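Local coordinates for uncharacterized protein (Dyadobacter fermentans, PDB 3MFN) that is of unknown function but folds as a compact, largely helical domain of the DUF5618 family, at residues S75-K87 against A142-A154. Sequence-based numbering, arbitrary orientation. Where two conformers were deposited one is given.
Sequences SGVLFALDHYFGK and AEIIIDWVERRLA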
ATOM      1  N   SER A  75     -13.173   3.720  -8.234  1.00 16.99           N
ATOM      2  CA  SER A  75     -14.096   4.183  -9.280  1.00 17.40           C
ATOM      3  C   SER A  75     -14.806   5.465  -8.794  1.00 18.94           C
ATOM      4  O   SER A  75     -15.108   6.366  -9.586  1.00 18.83           O
ATOM      5  CB  SER A  75     -15.118   3.077  -9.599  1.00 17.60           C
ATOM      6  OG  SER A  75     -14.438   1.953 -10.157  1.00 18.59           O
ATOM      7  N   GLY A  76     -15.038   5.558  -7.489  1.00 18.83           N
ATOM      8  CA  GLY A  76     -15.580   6.792  -6.904  1.00 18.92           C
ATOM      9  C   GLY A  76     -14.706   7.992  -7.156  1.00 18.91           C
ATOM     10  O   GLY A  76     -15.158   9.048  -7.618  1.00 18.45           O
ATOM     11  N   VAL A  77     -13.420   7.843  -6.826  1.00 19.11           N
ATOM     12  CA  VAL A  77     -12.447   8.867  -7.054  1.00 17.53           C
ATOM     13  C   VAL A  77     -12.414   9.238  -8.542  1.00 18.09           C
ATOM     14  O   VAL A  77     -12.431  10.444  -8.897  1.00 18.27           O
ATOM     15  CB  VAL A  77     -11.035   8.430  -6.570  1.00 17.11           C
ATOM     16  CG1 VAL A  77      -9.946   9.523  -6.932  1.00 16.39           C
ATOM     17  CG2 VAL A  77     -11.067   8.087  -5.135  1.00 14.89           C
ATOM     18  N   LEU A  78     -12.284   8.253  -9.419  1.00 17.37           N
ATOM     19  CA  LEU A  78     -12.328   8.531 -10.864  1.00 18.11           C
ATOM     20  C   LEU A  78     -13.592   9.265 -11.311  1.00 18.08           C
ATOM     21  O   LEU A  78     -13.530  10.166 -12.128  1.00 16.90           O
ATOM     22  CB  LEU A  78     -12.125   7.256 -11.700  1.00 19.55           C
ATOM     23  CG  LEU A  78     -10.803   6.496 -11.503  1.00 20.01           C
ATOM     24  CD1 LEU A  78     -10.537   5.484 -12.617  1.00 19.42           C
ATOM     25  CD2 LEU A  78      -9.528   7.457 -11.324  1.00 18.28           C
ATOM     26  N   PHE A  79     -14.745   8.918 -10.729  1.00 18.83           N
ATOM     27  CA  PHE A  79     -15.986   9.580 -11.041  1.00 19.19           C
ATOM     28  C   PHE A  79     -15.920  11.105 -10.766  1.00 20.41           C
ATOM     29  O   PHE A  79     -16.233  11.932 -11.652  1.00 21.13           O
ATOM     30  CB  PHE A  79     -17.125   8.895 -10.289  1.00 20.49           C
ATOM     31  CG  PHE A  79     -18.487   9.268 -10.800  1.00 20.77           C
ATOM     32  CD1 PHE A  79     -19.093  10.446 -10.394  1.00 20.85           C
ATOM     33  CD2 PHE A  79     -19.153   8.442 -11.691  1.00 21.30           C
ATOM     34  CE1 PHE A  79     -20.356  10.800 -10.885  1.00 21.31           C
ATOM     35  CE2 PHE A  79     -20.419   8.765 -12.178  1.00 21.97           C
ATOM     36  CZ  PHE A  79     -21.017   9.971 -11.793  1.00 22.35           C
ATOM     37  N   ALA A  80     -15.440  11.490  -9.583  1.00 20.33           N
ATOM     38  CA  ALA A  80     -15.207  12.896  -9.287  1.00 21.39           C
ATOM     39  C   ALA A  80     -14.225  13.487 -10.291  1.00 21.48           C
ATOM     40  O   ALA A  80     -14.510  14.527 -10.856  1.00 20.27           O
ATOM     41  CB  ALA A  80     -14.704  13.108  -7.824  1.00 20.04           C
ATOM     42  N   LEU A  81     -13.094  12.814 -10.541  1.00 21.80           N
ATOM     43  CA  LEU A  81     -12.107  13.324 -11.496  1.00 21.55           C
ATOM     44  C   LEU A  81     -12.627  13.478 -12.930  1.00 22.66           C
ATOM     45  O   LEU A  81     -12.328  14.479 -13.597  1.00 23.70           O
ATOM     46  CB  LEU A  81     -10.799  12.520 -11.463  1.00 21.49           C
ATOM     47  CG  LEU A  81     -10.022  12.556 -10.111  1.00 21.35           C
ATOM     48  CD1 LEU A  81      -8.822  11.638 -10.111  1.00 21.23           C
ATOM     49  CD2 LEU A  81      -9.569  13.986  -9.743  1.00 16.27           C
ATOM     50  N   ASP A  82     -13.414  12.519 -13.394  1.00 23.62           N
ATOM     51  CA  ASP A  82     -13.939  12.529 -14.755  1.00 23.76           C
ATOM     52  C   ASP A  82     -14.874  13.697 -14.928  1.00 24.80           C
ATOM     53  O   ASP A  82     -14.926  14.314 -16.007  1.00 24.96           O
ATOM     54  CB  ASP A  82     -14.711  11.244 -15.060  1.00 24.16           C
ATOM     55  CG  ASP A  82     -13.792  10.066 -15.278  1.00 23.24           C
ATOM     56  OD1 ASP A  82     -12.632  10.323 -15.589  1.00 21.56           O
ATOM     57  OD2 ASP A  82     -14.211   8.896 -15.126  1.00 25.82           O
ATOM     58  N   HIS A  83     -15.621  13.991 -13.867  1.00 24.07           N
ATOM     59  CA  HIS A  83     -16.543  15.091 -13.913  0.60 25.02           C
ATOM     60  C   HIS A  83     -15.802  16.419 -13.925  1.00 24.81           C
ATOM     61  O   HIS A  83     -16.208  17.311 -14.594  1.00 25.84           O
ATOM     62  CB  HIS A  83     -17.593  15.091 -12.788  0.60 25.23           C
ATOM     63  CG  HIS A  83     -18.602  16.194 -12.945  0.60 25.94           C
ATOM     64  ND1 HIS A  83     -19.798  16.023 -13.610  0.60 28.17           N
ATOM     65  CD2 HIS A  83     -18.572  17.492 -12.559  0.60 27.01           C
ATOM     66  CE1 HIS A  83     -20.461  17.166 -13.628  0.60 27.48           C
ATOM     67  NE2 HIS A  83     -19.745  18.071 -12.985  0.60 26.85           N
ATOM     68  N   TYR A  84     -14.679  16.532 -13.220  1.00 25.58           N
ATOM     69  CA  TYR A  84     -13.926  17.795 -13.192  1.00 26.04           C
ATOM     70  C   TYR A  84     -13.116  18.053 -14.490  1.00 27.30           C
ATOM     71  O   TYR A  84     -13.081  19.178 -15.013  1.00 25.43           O
ATOM     72  CB  TYR A  84     -12.992  17.806 -11.979  1.00 26.23           C
ATOM     73  CG  TYR A  84     -12.164  19.068 -11.815  1.00 26.95           C
ATOM     74  CD1 TYR A  84     -12.771  20.301 -11.760  1.00 29.05           C
ATOM     75  CD2 TYR A  84     -10.784  19.021 -11.678  1.00 28.19           C
ATOM     76  CE1 TYR A  84     -12.003  21.507 -11.610  1.00 30.17           C
ATOM     77  CE2 TYR A  84     -10.013  20.205 -11.523  1.00 31.26           C
ATOM     78  CZ  TYR A  84     -10.636  21.435 -11.497  1.00 31.09           C
ATOM     79  OH  TYR A  84      -9.907  22.589 -11.347  1.00 34.87           O
ATOM     80  N   PHE A  85     -12.426  17.016 -14.977  1.00 28.30           N
ATOM     81  CA  PHE A  85     -11.481  17.157 -16.094  1.00 29.62           C
ATOM     82  C   PHE A  85     -12.160  16.925 -17.456  1.00 30.66           C
ATOM     83  O   PHE A  85     -11.627  17.276 -18.523  1.00 30.10           O
ATOM     84  CB  PHE A  85     -10.312  16.173 -15.928  1.00 30.27           C
ATOM     85  CG  PHE A  85      -9.346  16.532 -14.815  1.00 30.47           C
ATOM     86  CD1 PHE A  85      -8.763  17.773 -14.751  1.00 34.33           C
ATOM     87  CD2 PHE A  85      -8.981  15.597 -13.887  1.00 31.49           C
ATOM     88  CE1 PHE A  85      -7.868  18.077 -13.758  1.00 33.44           C
ATOM     89  CE2 PHE A  85      -8.094  15.890 -12.919  1.00 32.88           C
ATOM     90  CZ  PHE A  85      -7.552  17.135 -12.835  1.00 33.45           C
ATOM     91  N   GLY A  86     -13.335  16.322 -17.407  1.00 31.72           N
ATOM     92  CA  GLY A  86     -14.100  16.033 -18.597  1.00 33.71           C
ATOM     93  C   GLY A  86     -13.510  14.873 -19.376  1.00 35.21           C
ATOM     94  O   GLY A  86     -13.161  13.813 -18.808  1.00 35.23           O
ATOM     95  N   LYS A  87     -13.367  15.083 -20.678  1.00 36.43           N
ATOM     96  CA  LYS A  87     -13.223  13.944 -21.569  1.00 37.08           C
ATOM     97  C   LYS A  87     -11.898  13.959 -22.290  1.00 36.15           C
ATOM     98  O   LYS A  87     -11.318  15.016 -22.514  1.00 37.32           O
ATOM     99  CB  LYS A  87     -14.407  13.899 -22.534  1.00 38.13           C
ATOM    100  CG  LYS A  87     -15.750  13.617 -21.796  1.00 40.61           C
ATOM    101  CD  LYS A  87     -16.599  12.525 -22.474  1.00 42.20           C
ATOM    102  CE  LYS A  87     -17.687  11.952 -21.521  1.00 43.35           C
ATOM    103  NZ  LYS A  87     -17.379  10.641 -20.875  1.00 40.23           N
ATOM    104  N   ALA A 142      -8.417   9.173  -0.678  1.00 21.60           N
ATOM    105  CA  ALA A 142      -9.553   9.214  -1.607  1.00 22.13           C
ATOM    106  C   ALA A 142     -10.506  10.358  -1.250  1.00 22.93           C
ATOM    107  O   ALA A 142     -10.881  11.095  -2.124  1.00 22.67           O
ATOM    108  CB  ALA A 142     -10.295   7.924  -1.578  1.00 21.62           C
ATOM    109  N   GLU A 143     -10.886  10.533   0.021  1.00 24.09           N
ATOM    110  CA  GLU A 143     -11.738  11.650   0.393  0.60 24.62           C
ATOM    111  C   GLU A 143     -11.030  12.988   0.173  1.00 24.26           C
ATOM    112  O   GLU A 143     -11.651  13.979  -0.150  1.00 24.39           O
ATOM    113  CB  GLU A 143     -12.209  11.525   1.851  0.60 25.72           C
ATOM    114  CG  GLU A 143     -13.168  12.616   2.286  0.60 27.29           C
ATOM    115  CD  GLU A 143     -14.630  12.364   1.840  0.60 31.57           C
ATOM    116  OE1 GLU A 143     -14.941  11.282   1.281  0.60 33.67           O
ATOM    117  OE2 GLU A 143     -15.487  13.237   2.119  0.60 33.00           O
ATOM    118  N   ILE A 144      -9.704  13.008   0.330  1.00 24.82           N
ATOM    119  CA  ILE A 144      -8.930  14.201   0.040  1.00 23.80           C
ATOM    120  C   ILE A 144      -9.077  14.618  -1.400  1.00 23.34           C
ATOM    121  O   ILE A 144      -9.260  15.804  -1.711  1.00 23.56           O
ATOM    122  CB  ILE A 144      -7.426  14.065   0.406  1.00 24.72           C
ATOM    123  CG1 ILE A 144      -7.217  14.175   1.919  1.00 26.69           C
ATOM    124  CG2 ILE A 144      -6.618  15.187  -0.247  1.00 22.95           C
ATOM    125  CD1 ILE A 144      -5.744  13.786   2.376  1.00 29.44           C
ATOM    126  N   ILE A 145      -9.026  13.649  -2.288  1.00 23.53           N
ATOM    127  CA  ILE A 145      -9.138  13.930  -3.714  1.00 23.77           C
ATOM    128  C   ILE A 145     -10.556  14.368  -4.059  1.00 23.16           C
ATOM    129  O   ILE A 145     -10.762  15.279  -4.857  1.00 22.85           O
ATOM    130  CB  ILE A 145      -8.798  12.690  -4.606  1.00 23.91           C
ATOM    131  CG1 ILE A 145      -7.342  12.260  -4.430  1.00 24.19           C
ATOM    132  CG2 ILE A 145      -9.073  13.031  -6.065  1.00 24.20           C
ATOM    133  CD1 ILE A 145      -6.318  13.380  -4.793  1.00 21.37           C
ATOM    134  N   ILE A 146     -11.554  13.726  -3.464  1.00 23.41           N
ATOM    135  CA  ILE A 146     -12.936  14.116  -3.778  1.00 22.28           C
ATOM    136  C   ILE A 146     -13.203  15.534  -3.268  1.00 22.69           C
ATOM    137  O   ILE A 146     -13.841  16.315  -3.965  1.00 21.73           O
ATOM    138  CB  ILE A 146     -13.950  13.127  -3.240  1.00 23.37           C
ATOM    139  CG1 ILE A 146     -13.775  11.794  -3.970  1.00 22.24           C
ATOM    140  CG2 ILE A 146     -15.354  13.750  -3.395  1.00 20.71           C
ATOM    141  CD1 ILE A 146     -14.431  10.563  -3.381  1.00 24.39           C
ATOM    142  N   ASP A 147     -12.695  15.879  -2.090  1.00 22.83           N
ATOM    143  CA  ASP A 147     -12.894  17.223  -1.553  1.00 24.32           C
ATOM    144  C   ASP A 147     -12.158  18.243  -2.397  1.00 24.05           C
ATOM    145  O   ASP A 147     -12.647  19.349  -2.599  1.00 25.16           O
ATOM    146  CB  ASP A 147     -12.370  17.354  -0.123  1.00 25.27           C
ATOM    147  CG  ASP A 147     -13.168  16.557   0.889  1.00 29.61           C
ATOM    148  OD1 ASP A 147     -14.277  15.998   0.596  1.00 35.57           O
ATOM    149  OD2 ASP A 147     -12.656  16.486   2.029  1.00 36.39           O
ATOM    150  N   TRP A 148     -10.981  17.887  -2.897  1.00 24.05           N
ATOM    151  CA  TRP A 148     -10.245  18.803  -3.765  1.00 23.22           C
ATOM    152  C   TRP A 148     -11.092  19.162  -5.005  1.00 22.70           C
ATOM    153  O   TRP A 148     -11.222  20.341  -5.382  1.00 22.39           O
ATOM    154  CB  TRP A 148      -8.912  18.161  -4.173  1.00 24.21           C
ATOM    155  CG  TRP A 148      -8.114  18.977  -5.115  1.00 24.06           C
ATOM    156  CD1 TRP A 148      -7.246  19.982  -4.797  1.00 27.57           C
ATOM    157  CD2 TRP A 148      -8.063  18.847  -6.543  1.00 25.76           C
ATOM    158  NE1 TRP A 148      -6.646  20.474  -5.942  1.00 24.87           N
ATOM    159  CE2 TRP A 148      -7.129  19.792  -7.020  1.00 23.90           C
ATOM    160  CE3 TRP A 148      -8.677  17.984  -7.466  1.00 27.29           C
ATOM    161  CZ2 TRP A 148      -6.846  19.950  -8.378  1.00 24.50           C
ATOM    162  CZ3 TRP A 148      -8.384  18.141  -8.831  1.00 25.05           C
ATOM    163  CH2 TRP A 148      -7.477  19.127  -9.265  1.00 23.15           C
ATOM    164  N   VAL A 149     -11.682  18.155  -5.629  1.00 21.68           N
ATOM    165  CA  VAL A 149     -12.616  18.352  -6.750  1.00 21.63           C
ATOM    166  C   VAL A 149     -13.783  19.249  -6.372  1.00 23.46           C
ATOM    167  O   VAL A 149     -14.000  20.285  -7.014  1.00 22.76           O
ATOM    168  CB  VAL A 149     -13.139  17.004  -7.298  1.00 21.96           C
ATOM    169  CG1 VAL A 149     -14.296  17.204  -8.255  1.00 20.25           C
ATOM    170  CG2 VAL A 149     -11.972  16.222  -7.996  1.00 18.06           C
ATOM    171  N   GLU A 150     -14.515  18.892  -5.311  1.00 24.94           N
ATOM    172  CA  GLU A 150     -15.647  19.704  -4.856  1.00 26.65           C
ATOM    173  C   GLU A 150     -15.212  21.169  -4.764  1.00 28.38           C
ATOM    174  O   GLU A 150     -15.860  22.071  -5.281  1.00 28.93           O
ATOM    175  CB  GLU A 150     -16.151  19.240  -3.480  1.00 26.85           C
ATOM    176  CG  GLU A 150     -17.420  20.013  -3.018  1.00 28.56           C
ATOM    177  CD  GLU A 150     -17.916  19.670  -1.608  1.00 30.59           C
ATOM    178  OE1 GLU A 150     -17.091  19.302  -0.768  1.00 31.28           O
ATOM    179  OE2 GLU A 150     -19.144  19.824  -1.336  1.00 36.28           O
ATOM    180  N   ARG A 151     -14.084  21.360  -4.103  1.00 30.56           N
ATOM    181  CA  ARG A 151     -13.564  22.650  -3.769  1.00 32.66           C
ATOM    182  C   ARG A 151     -13.009  23.442  -4.952  1.00 33.60           C
ATOM    183  O   ARG A 151     -12.940  24.660  -4.855  1.00 33.48           O
ATOM    184  CB  ARG A 151     -12.476  22.430  -2.746  1.00 33.95           C
ATOM    185  CG  ARG A 151     -11.915  23.663  -2.137  1.00 38.81           C
ATOM    186  CD  ARG A 151     -11.027  23.243  -0.977  1.00 44.75           C
ATOM    187  NE  ARG A 151      -9.684  22.940  -1.459  1.00 50.36           N
ATOM    188  CZ  ARG A 151      -9.011  21.805  -1.270  1.00 51.32           C
ATOM    189  NH1 ARG A 151      -7.779  21.721  -1.769  1.00 52.43           N
ATOM    190  NH2 ARG A 151      -9.524  20.787  -0.575  1.00 51.69           N
ATOM    191  N   ARG A 152     -12.607  22.777  -6.042  1.00 34.09           N
ATOM    192  CA  ARG A 152     -12.206  23.460  -7.277  0.60 34.88           C
ATOM    193  C   ARG A 152     -13.440  23.887  -8.066  1.00 35.37           C
ATOM    194  O   ARG A 152     -13.533  25.026  -8.534  1.00 35.44           O
ATOM    195  CB  ARG A 152     -11.316  22.564  -8.153  0.60 34.91           C
ATOM    196  CG  ARG A 152      -9.979  22.190  -7.509  0.60 35.92           C
ATOM    197  CD  ARG A 152      -9.001  23.365  -7.445  0.60 36.62           C
ATOM    198  NE  ARG A 152      -8.233  23.446  -8.673  0.60 36.50           N
ATOM    199  CZ  ARG A 152      -7.204  24.256  -8.886  0.60 36.37           C
ATOM    200  NH1 ARG A 152      -6.779  25.117  -7.962  0.60 37.13           N
ATOM    201  NH2 ARG A 152      -6.606  24.203 -10.060  0.60 36.52           N
ATOM    202  N   LEU A 153     -14.399  22.972  -8.182  1.00 36.17           N
ATOM    203  CA  LEU A 153     -15.630  23.204  -8.944  1.00 37.17           C
ATOM    204  C   LEU A 153     -16.496  24.360  -8.423  1.00 38.60           C
ATOM    205  O   LEU A 153     -17.267  24.947  -9.190  1.00 38.95           O
ATOM    206  CB  LEU A 153     -16.476  21.938  -8.984  1.00 37.17           C
ATOM    207  CG  LEU A 153     -15.910  20.713  -9.720  1.00 36.67           C
ATOM    208  CD1 LEU A 153     -16.694  19.465  -9.333  1.00 34.53           C
ATOM    209  CD2 LEU A 153     -15.923  20.918 -11.232  1.00 36.28           C
ATOM    210  N   ALA A 154     -16.376  24.680  -7.133  1.00 39.58           N
ATOM    211  CA  ALA A 154     -17.097  25.800  -6.555  1.00 40.28           C
ATOM    212  C   ALA A 154     -16.237  27.092  -6.570  1.00 41.14           C
ATOM    213  O   ALA A 154     -16.596  28.075  -5.930  1.00 41.39           O
ATOM    214  CB  ALA A 154     -17.565  25.451  -5.141  1.00 40.00           C
TER
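The phenol oxygen of Y84 is gripped by two residues: Q105, just before helix 107-126, bonds to Y84 OH through its OE1, and in the modelled conformer of R152 the arginine NE donates a longer bond to Y84 OH, 3.3 Å and bent to 145° at the hydrogen. R152 CB lies 3.6 Å from Y84 CZ and its CG rests over the centre of the W148 ring; from there the bend at chi2 brings NE round to the hydroxyl and the bend at chi3 turns the guanidinium. Y84 is a knob in the hole formed by W148, V149, R152 and L153; with CG anti to the backbone N the ring reaches across to the second helix. There its CE2 meets W148 CH2 at 3.6 Å, the two ring planes nearly perpendicular (86°), while L153 CD2 comes close to the ring edge at CD1. Replacing Y84 by alanine would probably leave this hole unfilled and strip Q105 OE1 and R152 NE of their shared partner. Further back toward the helix starts the contact is largely aliphatic. L81 CD2 touches both V149 CG2 (3.7 Å) and I145 CG2 (3.8 Å), A80 CB faces both V149 methyls, and V77 CG2 packs on A142 CB at 3.6 Å. The axes of 75-85 and 142-153 come within 9.3 Å and cross at 20°, so helices 63-85 and 132-153 pair here nearly parallel, the close side-by-side packing of an all-helical bundle.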